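PDB 3F67: putative dienelactone hydrolase from Klebsiella pneumoniae subsp. pneumoniae MGH 78578, which probably works as a hydrolase of the dienelactone hydrolase family, with the alpha/beta-hydrolase fold, acting on carboxylic esters or lactones. Local coordinates for residues Q39-V44 with T82-L87; D99-A104 with A133-Q138; V205-A210 with A227-Q232. All coordinates share one frame; numbering follows the deposited sequence.

Contact 1 of 3, residues Q39-V44 with T82-L87; sequences QEIFGV and TLFKEL
Ile41 pushes its CD1 methyl between the side chains of Leu83 and Phe84, joining the loop after strand 32-38 of this alpha/beta-hydrolase fold to helix 80-88. In this fold the loop after that strand commonly supplies a backbone amide to the oxyanion hole, and the Ile41 side chain lies near a probable nucleophile elbow without touching it. The contact is apolar, with Ile41 at its centre. CG1 of Ile41 sits between its own N and carbonyl carbon (chi1 59°) and leads CD1 out to Leu83 CD2, 3.7 Å away. The other branch, Ile41 CG2, meets the Phe84 ring at CZ (3.9 Å), so both branches reach this aromatic side chain. Phe84 has a second modelled conformer, and its share of the packing is less certain. Leu83, whose CB points to the loop, brings CD2 near the backbone as well, 3.6 Å from Ile41 O. Phe42 joins less closely: its CB points away from the helix, yet the ring swings back until CD1 lies 4.0 Å from Leu83 CD2. Ile80, Val88 and Trp124 also pack on Ile41. A type I turn from Glu40 to Gly43 shapes the loop, closed by a weak bond from Gly43 N to Glu40 O (3.4 Å). The same carbonyl receives the amide of Gln39, NE2 to Glu40 O at 3.0 Å. Glu40 forms a salt bridge with Arg219 through OE1, which also lies at the edge of the Phe42 ring, while one face of that ring carries Ile41 CG1 3.6 Å above its plane.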
loop_
_atom_site.group_PDB
_atom_site.type_symbol
_atom_site.label_atom_id
_atom_site.label_comp_id
_atom_site.label_asym_id
_atom_site.label_seq_id
_atom_site.Cartn_x
_atom_site.Cartn_y
_atom_site.Cartn_z
ATOM N N GLN A 39 2.351 -0.810 4.709
ATOM C CA GLN A 39 2.500 -2.059 5.487
ATOM C C GLN A 39 1.246 -2.953 5.537
ATOM O O GLN A 39 0.119 -2.487 5.269
ATOM C CB GLN A 39 2.781 -1.598 6.926
ATOM C CG GLN A 39 1.641 -0.724 7.444
ATOM C CD GLN A 39 1.817 -0.387 8.926
ATOM O OE1 GLN A 39 2.575 0.519 9.258
ATOM N NE2 GLN A 39 1.163 -1.149 9.805
ATOM N N GLU A 40 1.457 -4.235 5.889
ATOM C CA GLU A 40 0.389 -5.092 6.400
ATOM C C GLU A 40 0.144 -4.716 7.879
ATOM O O GLU A 40 0.667 -3.680 8.363
ATOM C CB GLU A 40 0.812 -6.549 6.277
ATOM C CG GLU A 40 1.343 -6.905 4.845
ATOM C CD GLU A 40 1.737 -8.382 4.731
ATOM O OE1 GLU A 40 2.809 -8.769 5.250
ATOM O OE2 GLU A 40 1.015 -9.158 4.059
ATOM N N ILE A 41 -0.634 -5.529 8.607
ATOM C CA ILE A 41 -0.877 -5.231 10.031
ATOM C C ILE A 41 0.379 -5.399 10.923
ATOM O O ILE A 41 0.350 -5.067 12.112
ATOM C CB ILE A 41 -2.007 -6.094 10.609
ATOM C CG1 ILE A 41 -1.699 -7.586 10.478
ATOM C CG2 ILE A 41 -3.320 -5.712 9.895
ATOM C CD1 ILE A 41 -2.705 -8.491 11.146
ATOM N N PHE A 42 1.469 -5.881 10.333
ATOM C CA PHE A 42 2.665 -6.175 11.116
ATOM C C PHE A 42 3.612 -5.010 11.237
ATOM O O PHE A 42 4.687 -5.135 11.853
ATOM C CB PHE A 42 3.369 -7.442 10.574
ATOM C CG PHE A 42 2.415 -8.587 10.371
ATOM C CD1 PHE A 42 1.701 -9.113 11.452
ATOM C CD2 PHE A 42 2.177 -9.096 9.086
ATOM C CE1 PHE A 42 0.747 -10.175 11.282
ATOM C CE2 PHE A 42 1.242 -10.156 8.903
ATOM C CZ PHE A 42 0.521 -10.679 10.024
ATOM N N GLY A 43 3.238 -3.892 10.634
ATOM C CA GLY A 43 4.063 -2.677 10.689
ATOM C C GLY A 43 5.211 -2.733 9.706
ATOM O O GLY A 43 5.186 -3.509 8.727
ATOM N N VAL A 44 6.218 -1.886 9.926
ATOM C CA VAL A 44 7.330 -1.817 8.918
ATOM C C VAL A 44 8.323 -2.933 9.266
ATOM O O VAL A 44 9.407 -2.726 9.845
ATOM C CB VAL A 44 7.949 -0.400 8.829
ATOM C CG1 VAL A 44 9.019 -0.349 7.686
ATOM C CG2 VAL A 44 6.876 0.578 8.462
ATOM N N THR A 82 -5.785 -10.548 18.540
ATOM C CA THR A 82 -5.548 -9.513 19.542
ATOM C C THR A 82 -4.927 -8.262 18.889
ATOM O O THR A 82 -5.258 -7.133 19.253
ATOM C CB THR A 82 -4.677 -10.038 20.670
ATOM O OG1 THR A 82 -5.329 -11.188 21.239
ATOM C CG2 THR A 82 -4.570 -9.040 21.828
ATOM N N LEU A 83 -4.013 -8.484 17.962
ATOM C CA LEU A 83 -3.425 -7.386 17.203
ATOM C C LEU A 83 -4.526 -6.592 16.492
ATOM O O LEU A 83 -4.553 -5.355 16.550
ATOM C CB LEU A 83 -2.409 -7.906 16.177
ATOM C CG LEU A 83 -1.822 -6.945 15.124
ATOM C CD1 LEU A 83 -1.172 -5.724 15.822
ATOM C CD2 LEU A 83 -0.830 -7.694 14.214
ATOM N N PHE A 84 -5.428 -7.304 15.826
ATOM C CA PHE A 84 -6.549 -6.641 15.140
ATOM C C PHE A 84 -7.420 -5.844 16.096
ATOM O O PHE A 84 -7.663 -4.647 15.893
ATOM C CB PHE A 84 -7.400 -7.673 14.400
ATOM C CG PHE A 84 -7.156 -7.685 12.950
ATOM C CD1 PHE A 84 -6.690 -8.820 12.306
ATOM C CD2 PHE A 84 -7.347 -6.531 12.221
ATOM C CE1 PHE A 84 -6.455 -8.798 10.945
ATOM C CE2 PHE A 84 -7.101 -6.501 10.873
ATOM C CZ PHE A 84 -6.660 -7.631 10.231
ATOM N N LYS A 85 -7.870 -6.513 17.147
ATOM C CA LYS A 85 -8.791 -5.909 18.136
ATOM C C LYS A 85 -8.212 -4.723 18.918
ATOM O O LYS A 85 -8.871 -3.683 19.075
ATOM C CB LYS A 85 -9.300 -6.979 19.105
ATOM C CG LYS A 85 -10.308 -6.497 20.157
ATOM C CD LYS A 85 -10.809 -7.714 20.953
ATOM C CE LYS A 85 -11.619 -7.319 22.178
ATOM N NZ LYS A 85 -12.070 -8.537 22.953
ATOM N N GLU A 86 -6.993 -4.877 19.415
ATOM C CA GLU A 86 -6.422 -3.903 20.332
ATOM C C GLU A 86 -5.602 -2.797 19.657
ATOM O O GLU A 86 -5.367 -1.735 20.250
ATOM C CB GLU A 86 -5.584 -4.606 21.410
ATOM C CG GLU A 86 -6.328 -5.705 22.199
ATOM C CD GLU A 86 -7.551 -5.215 22.994
ATOM O OE1 GLU A 86 -7.688 -3.993 23.261
ATOM O OE2 GLU A 86 -8.378 -6.077 23.376
ATOM N N LEU A 87 -5.184 -3.035 18.422
ATOM C CA LEU A 87 -4.375 -2.034 17.718
ATOM C C LEU A 87 -4.953 -1.649 16.353
ATOM O O LEU A 87 -5.336 -0.500 16.157
ATOM C CB LEU A 87 -2.921 -2.521 17.571
ATOM C CG LEU A 87 -1.969 -1.578 16.821
ATOM C CD1 LEU A 87 -1.993 -0.162 17.471
ATOM C CD2 LEU A 87 -0.553 -2.161 16.881
#

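Contact 2 of 3, residues D99-A104 with A133-Q138; sequences DLDHVA and AAHNPQ
A histidine-carboxylate hydrogen bond, His135 to Asp101, ties the middle of helix 93-108 to the loop that leads from helix 124-133 into strand 141-145. The two side chains approach from opposite directions. His135 NE2 gives its hydrogen to Asp101 OD2 over 2.8 Å, and the bond is nearly straight, with an N-H...O angle of 167°. The oxygen lies almost in the plane of the imidazole and is met on its syn side, with the donor tilted somewhat out of the carboxylate plane. Carboxylate and ring are close to coplanar, 16° apart, which brings the second oxygen alongside the ring edge, Asp101 OD1 standing 3.4 Å from His135 CD2. The nearby carboxylate probably favours a protonated imidazole. Asp101 OD1 has its own strong partner in the hydroxyl of Tyr132, on helix 124-133. That hydroxyl also hydrogen-bonds Asn136 ND2, so Tyr132 links the helix aspartate to the loop asparagine; directly, Asp101 OD1 and Asn136 ND2 are 3.9 Å apart. Asn136 extends toward the helix with CG opposite its backbone N (chi1 -176°). Its other amide atom serves the loop itself, Asn136 OD1 accepting from Gln138 N at 2.8 Å with the donor above the carbonyl plane, an Asx turn. Toward the sheet, Ala104 and Asn136 both touch Leu117 of strand 116-122. The contact therefore ties helix 93-108 to the loop at the C-terminal end of its neighbour, helix 124-133, as expected of the alpha/beta-hydrolase fold, where the helix after the nucleophile strand packs beside the helix that precedes that strand.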
loop_
_atom_site.group_PDB
_atom_site.type_symbol
_atom_site.label_atom_id
_atom_site.label_comp_id
_atom_site.label_asym_id
_atom_site.label_seq_id
_atom_site.Cartn_x
_atom_site.Cartn_y
_atom_site.Cartn_z
ATOM N N ASP A 99 -1.626 10.966 7.156
ATOM C CA ASP A 99 -0.207 10.619 7.326
ATOM C C ASP A 99 0.436 10.326 5.962
ATOM O O ASP A 99 1.616 10.653 5.762
ATOM C CB ASP A 99 -0.041 9.385 8.252
ATOM C CG ASP A 99 -0.248 9.735 9.724
ATOM O OD1 ASP A 99 -0.106 10.936 10.100
ATOM O OD2 ASP A 99 -0.568 8.822 10.506
ATOM N N LEU A 100 -0.276 9.639 5.063
ATOM C CA LEU A 100 0.312 9.385 3.751
ATOM C C LEU A 100 0.559 10.706 3.013
ATOM O O LEU A 100 1.587 10.837 2.302
ATOM C CB LEU A 100 -0.558 8.477 2.916
ATOM C CG LEU A 100 -0.730 7.090 3.537
ATOM C CD1 LEU A 100 -1.734 6.247 2.738
ATOM C CD2 LEU A 100 0.646 6.340 3.657
ATOM N N ASP A 101 -0.371 11.655 3.150
ATOM C CA ASP A 101 -0.132 13.013 2.573
ATOM C C ASP A 101 1.161 13.611 3.138
ATOM O O ASP A 101 1.910 14.278 2.398
ATOM C CB ASP A 101 -1.253 13.998 2.902
ATOM C CG ASP A 101 -2.581 13.656 2.220
ATOM O OD1 ASP A 101 -2.613 12.958 1.160
ATOM O OD2 ASP A 101 -3.605 14.120 2.773
ATOM N N HIS A 102 1.415 13.404 4.442
ATOM C CA HIS A 102 2.652 13.975 5.013
ATOM C C HIS A 102 3.910 13.287 4.497
ATOM O O HIS A 102 4.986 13.903 4.385
ATOM C CB HIS A 102 2.598 14.003 6.552
ATOM C CG HIS A 102 1.731 15.105 7.069
ATOM N ND1 HIS A 102 0.358 15.015 7.094
ATOM C CD2 HIS A 102 2.033 16.347 7.524
ATOM C CE1 HIS A 102 -0.154 16.138 7.570
ATOM N NE2 HIS A 102 0.841 16.961 7.852
ATOM N N VAL A 103 3.787 11.993 4.207
ATOM C CA VAL A 103 4.921 11.282 3.618
ATOM C C VAL A 103 5.208 11.912 2.216
ATOM O O VAL A 103 6.369 12.168 1.868
ATOM C CB VAL A 103 4.579 9.777 3.429
ATOM C CG1 VAL A 103 5.705 9.116 2.542
ATOM C CG2 VAL A 103 4.471 9.093 4.795
ATOM N N ALA A 104 4.156 12.154 1.430
ATOM C CA ALA A 104 4.308 12.710 0.077
ATOM C C ALA A 104 4.964 14.101 0.196
ATOM O O ALA A 104 5.852 14.466 -0.612
ATOM C CB ALA A 104 2.920 12.800 -0.629
ATOM N N ALA A 133 -6.078 6.348 -3.255
ATOM C CA ALA A 133 -6.314 6.708 -4.644
ATOM C C ALA A 133 -7.583 7.561 -4.844
ATOM O O ALA A 133 -7.654 8.313 -5.811
ATOM C CB ALA A 133 -6.349 5.432 -5.571
ATOM N N ALA A 134 -8.535 7.499 -3.907
ATOM C CA ALA A 134 -9.706 8.389 -3.943
ATOM C C ALA A 134 -9.512 9.621 -3.052
ATOM O O ALA A 134 -10.426 10.451 -2.904
ATOM C CB ALA A 134 -10.949 7.637 -3.489
ATOM N N HIS A 135 -8.351 9.735 -2.425
ATOM C CA HIS A 135 -8.120 10.841 -1.482
ATOM C C HIS A 135 -7.220 11.944 -2.044
ATOM O O HIS A 135 -7.512 13.136 -1.889
ATOM C CB HIS A 135 -7.532 10.261 -0.192
ATOM C CG HIS A 135 -7.043 11.295 0.781
ATOM N ND1 HIS A 135 -7.881 11.933 1.678
ATOM C CD2 HIS A 135 -5.800 11.789 1.001
ATOM C CE1 HIS A 135 -7.171 12.784 2.408
ATOM N NE2 HIS A 135 -5.903 12.699 2.031
ATOM N N ASN A 136 -6.106 11.545 -2.655
ATOM C CA ASN A 136 -5.066 12.507 -3.087
ATOM C C ASN A 136 -5.153 12.712 -4.589
ATOM O O ASN A 136 -4.764 11.837 -5.350
ATOM C CB ASN A 136 -3.628 12.041 -2.669
ATOM C CG ASN A 136 -2.558 13.075 -3.038
ATOM O OD1 ASN A 136 -2.857 14.024 -3.768
ATOM N ND2 ASN A 136 -1.322 12.926 -2.494
ATOM N N PRO A 137 -5.634 13.889 -5.028
ATOM C CA PRO A 137 -5.819 14.081 -6.477
ATOM C C PRO A 137 -4.486 14.138 -7.259
ATOM O O PRO A 137 -4.499 14.013 -8.490
ATOM C CB PRO A 137 -6.546 15.430 -6.575
ATOM C CG PRO A 137 -6.269 16.120 -5.343
ATOM C CD PRO A 137 -6.016 15.083 -4.259
ATOM N N GLN A 138 -3.385 14.343 -6.535
ATOM C CA GLN A 138 -2.031 14.440 -7.115
ATOM C C GLN A 138 -1.477 13.042 -7.430
ATOM O O GLN A 138 -0.556 12.912 -8.224
ATOM C CB GLN A 138 -1.046 15.165 -6.164
ATOM C CG GLN A 138 -1.038 16.734 -6.113
ATOM C CD GLN A 138 0.042 17.322 -5.146
ATOM O OE1 GLN A 138 1.235 17.400 -5.475
ATOM N NE2 GLN A 138 -0.388 17.746 -3.963
#

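Contact 3 of 3, residues V205-A210 with A227-Q232; sequences VVYPEA and AKDGWQ
Tyr207 reaches from the last residue of strand 202-207 to helix 224-238 and gives its phenol hydrogen to Asp229, with OH and OD2 only 2.6 Å apart. Two torsions set up the meeting. In Tyr207, CG stands beside the backbone N and opposite the carbonyl carbon (chi1 -71°), which sends the ring across to the helix. In Asp229, CG lies opposite its backbone N (chi1 -175°), which carries the carboxylate forward along the helix toward Arg233, on the tyrosine side. OD2 receives the hydroxyl through its anti lone pair, the one turned from OD1. It also sits near the plane of the phenol, at the ring edge, 3.3 Å from Tyr207 CE1. The flat groups are steeply turned against each other, 70° between planes. Arg233, one helical turn on, forms a salt bridge to the same OD2 through NE, so one carboxylate oxygen serves both a neutral and a charged donor; the arginine probably helps keep the acid ionised. Gly230 lets the phenol come up against the helix backbone: Tyr207 OH is 3.2 Å from Gly230 N, but the angle is poor for a hydrogen bond. Phe214 meets the tyrosine ring obliquely, and a formic acid molecule, probably from the crystallisation liquor, lies about 4 Å from this side chain. Beyond Tyr207 the chain bends in a type I turn, Ala210 N bonding Tyr207 O at 3.2 Å. An edge strand covered by the C-terminal helix, with the loop between them carrying the histidine of a probable Cys-His-Asp triad, is the closing element of an alpha/beta-hydrolase.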
loop_
_atom_site.group_PDB
_atom_site.type_symbol
_atom_site.label_atom_id
_atom_site.label_comp_id
_atom_site.label_asym_id
_atom_site.label_seq_id
_atom_site.Cartn_x
_atom_site.Cartn_y
_atom_site.Cartn_z
ATOM N N VAL A 205 -6.507 -8.189 -11.176
ATOM C CA VAL A 205 -5.981 -9.446 -11.702
ATOM C C VAL A 205 -6.102 -10.469 -10.591
ATOM O O VAL A 205 -5.647 -10.216 -9.467
ATOM C CB VAL A 205 -4.517 -9.251 -12.116
ATOM C CG1 VAL A 205 -3.836 -10.639 -12.474
ATOM C CG2 VAL A 205 -4.440 -8.220 -13.296
ATOM N N VAL A 206 -6.743 -11.620 -10.897
ATOM C CA VAL A 206 -6.930 -12.671 -9.911
ATOM C C VAL A 206 -6.058 -13.884 -10.255
ATOM O O VAL A 206 -6.156 -14.432 -11.369
ATOM C CB VAL A 206 -8.392 -13.120 -9.862
ATOM C CG1 VAL A 206 -8.547 -14.199 -8.793
ATOM C CG2 VAL A 206 -9.283 -11.916 -9.527
ATOM N N TYR A 207 -5.180 -14.256 -9.334
ATOM C CA TYR A 207 -4.248 -15.378 -9.523
ATOM C C TYR A 207 -4.895 -16.683 -9.058
ATOM O O TYR A 207 -5.142 -16.855 -7.863
ATOM C CB TYR A 207 -2.948 -15.127 -8.744
ATOM C CG TYR A 207 -2.144 -14.023 -9.389
ATOM C CD1 TYR A 207 -1.242 -14.312 -10.427
ATOM C CD2 TYR A 207 -2.324 -12.689 -9.001
ATOM C CE1 TYR A 207 -0.528 -13.276 -11.084
ATOM C CE2 TYR A 207 -1.620 -11.660 -9.644
ATOM C CZ TYR A 207 -0.719 -11.973 -10.653
ATOM O OH TYR A 207 -0.013 -10.986 -11.288
ATOM N N PRO A 208 -5.148 -17.615 -9.996
ATOM C CA PRO A 208 -5.864 -18.861 -9.648
ATOM C C PRO A 208 -5.238 -19.669 -8.506
ATOM O O PRO A 208 -5.956 -20.327 -7.758
ATOM C CB PRO A 208 -5.837 -19.697 -10.950
ATOM C CG PRO A 208 -5.524 -18.781 -12.043
ATOM C CD PRO A 208 -4.826 -17.521 -11.430
ATOM N N GLU A 209 -3.916 -19.656 -8.386
ATOM C CA GLU A 209 -3.281 -20.568 -7.443
ATOM C C GLU A 209 -2.919 -19.909 -6.114
ATOM O O GLU A 209 -2.403 -20.572 -5.220
ATOM C CB GLU A 209 -2.008 -21.145 -8.080
ATOM C CG GLU A 209 -2.287 -21.930 -9.359
ATOM C CD GLU A 209 -3.335 -23.007 -9.135
ATOM O OE1 GLU A 209 -3.312 -23.664 -8.061
ATOM O OE2 GLU A 209 -4.214 -23.174 -10.016
ATOM N N ALA A 210 -3.178 -18.615 -5.988
ATOM C CA ALA A 210 -2.632 -17.849 -4.866
ATOM C C ALA A 210 -3.627 -17.643 -3.741
ATOM O O ALA A 210 -4.799 -17.408 -3.983
ATOM C CB ALA A 210 -2.173 -16.465 -5.368
ATOM N N ALA A 227 3.639 -14.169 -7.180
ATOM C CA ALA A 227 4.357 -13.025 -6.627
ATOM C C ALA A 227 5.243 -12.364 -7.683
ATOM O O ALA A 227 5.237 -11.144 -7.800
ATOM C CB ALA A 227 5.186 -13.447 -5.445
ATOM N N LYS A 228 5.958 -13.167 -8.451
ATOM C CA LYS A 228 6.863 -12.613 -9.459
ATOM C C LYS A 228 6.092 -11.967 -10.601
ATOM O O LYS A 228 6.471 -10.891 -11.060
ATOM C CB LYS A 228 7.774 -13.694 -10.016
ATOM C CG LYS A 228 8.826 -14.134 -9.006
ATOM C CD LYS A 228 9.894 -14.858 -9.789
ATOM C CE LYS A 228 10.402 -16.034 -9.073
ATOM N NZ LYS A 228 11.563 -15.653 -8.215
ATOM N N ASP A 229 5.006 -12.613 -11.038
ATOM C CA ASP A 229 4.154 -11.995 -12.060
ATOM C C ASP A 229 3.558 -10.680 -11.554
ATOM O O ASP A 229 3.537 -9.673 -12.272
ATOM C CB ASP A 229 3.047 -12.962 -12.504
ATOM C CG ASP A 229 2.228 -12.403 -13.654
ATOM O OD1 ASP A 229 2.690 -12.550 -14.797
ATOM O OD2 ASP A 229 1.161 -11.784 -13.432
ATOM N N GLY A 230 3.048 -10.689 -10.321
ATOM C CA GLY A 230 2.448 -9.458 -9.735
ATOM C C GLY A 230 3.452 -8.330 -9.635
ATOM O O GLY A 230 3.149 -7.156 -9.962
ATOM N N TRP A 231 4.676 -8.674 -9.238
ATOM C CA TRP A 231 5.723 -7.655 -9.120
ATOM C C TRP A 231 5.993 -7.026 -10.508
ATOM O O TRP A 231 6.124 -5.803 -10.628
ATOM C CB TRP A 231 7.009 -8.281 -8.586
ATOM C CG TRP A 231 8.019 -7.255 -8.094
ATOM C CD1 TRP A 231 9.183 -6.894 -8.699
ATOM C CD2 TRP A 231 7.958 -6.524 -6.849
ATOM N NE1 TRP A 231 9.832 -5.923 -7.928
ATOM C CE2 TRP A 231 9.112 -5.696 -6.793
ATOM C CE3 TRP A 231 7.027 -6.479 -5.795
ATOM C CZ2 TRP A 231 9.379 -4.836 -5.713
ATOM C CZ3 TRP A 231 7.270 -5.609 -4.724
ATOM C CH2 TRP A 231 8.454 -4.805 -4.692
ATOM N N GLN A 232 6.005 -7.859 -11.560
ATOM C CA GLN A 232 6.256 -7.310 -12.900
ATOM C C GLN A 232 5.056 -6.484 -13.363
ATOM O O GLN A 232 5.259 -5.426 -13.988
ATOM C CB GLN A 232 6.566 -8.431 -13.900
ATOM C CG GLN A 232 7.941 -9.135 -13.613
ATOM C CD GLN A 232 9.113 -8.118 -13.474
ATOM O OE1 GLN A 232 9.871 -8.110 -12.462
ATOM N NE2 GLN A 232 9.221 -7.208 -14.461
#

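In the fold
The contacts follow one another along the chain in the order 1, 2, 3, all within one alpha/beta-hydrolase domain. Contacts 1 and 2 have centres 21 Å apart and nearest atoms about 7 Å apart; their helices, 80-88 and 93-108, are consecutive. Contact 3 lies 24 Å from contact 1 and 26 Å from contact 2, centre to centre, and is across the chain's centre from contact 2. The central sheet relates them: the loop of contact 1 leaves strand 32-38, contact 2 packs on strand 116-122 next to it, and contact 3 starts on outermost strand 202-207. Contact 1 lies near the probable Cys-His-Asp site, the loop within contact 3 carries its probable histidine, and contact 2 packs elsewhere.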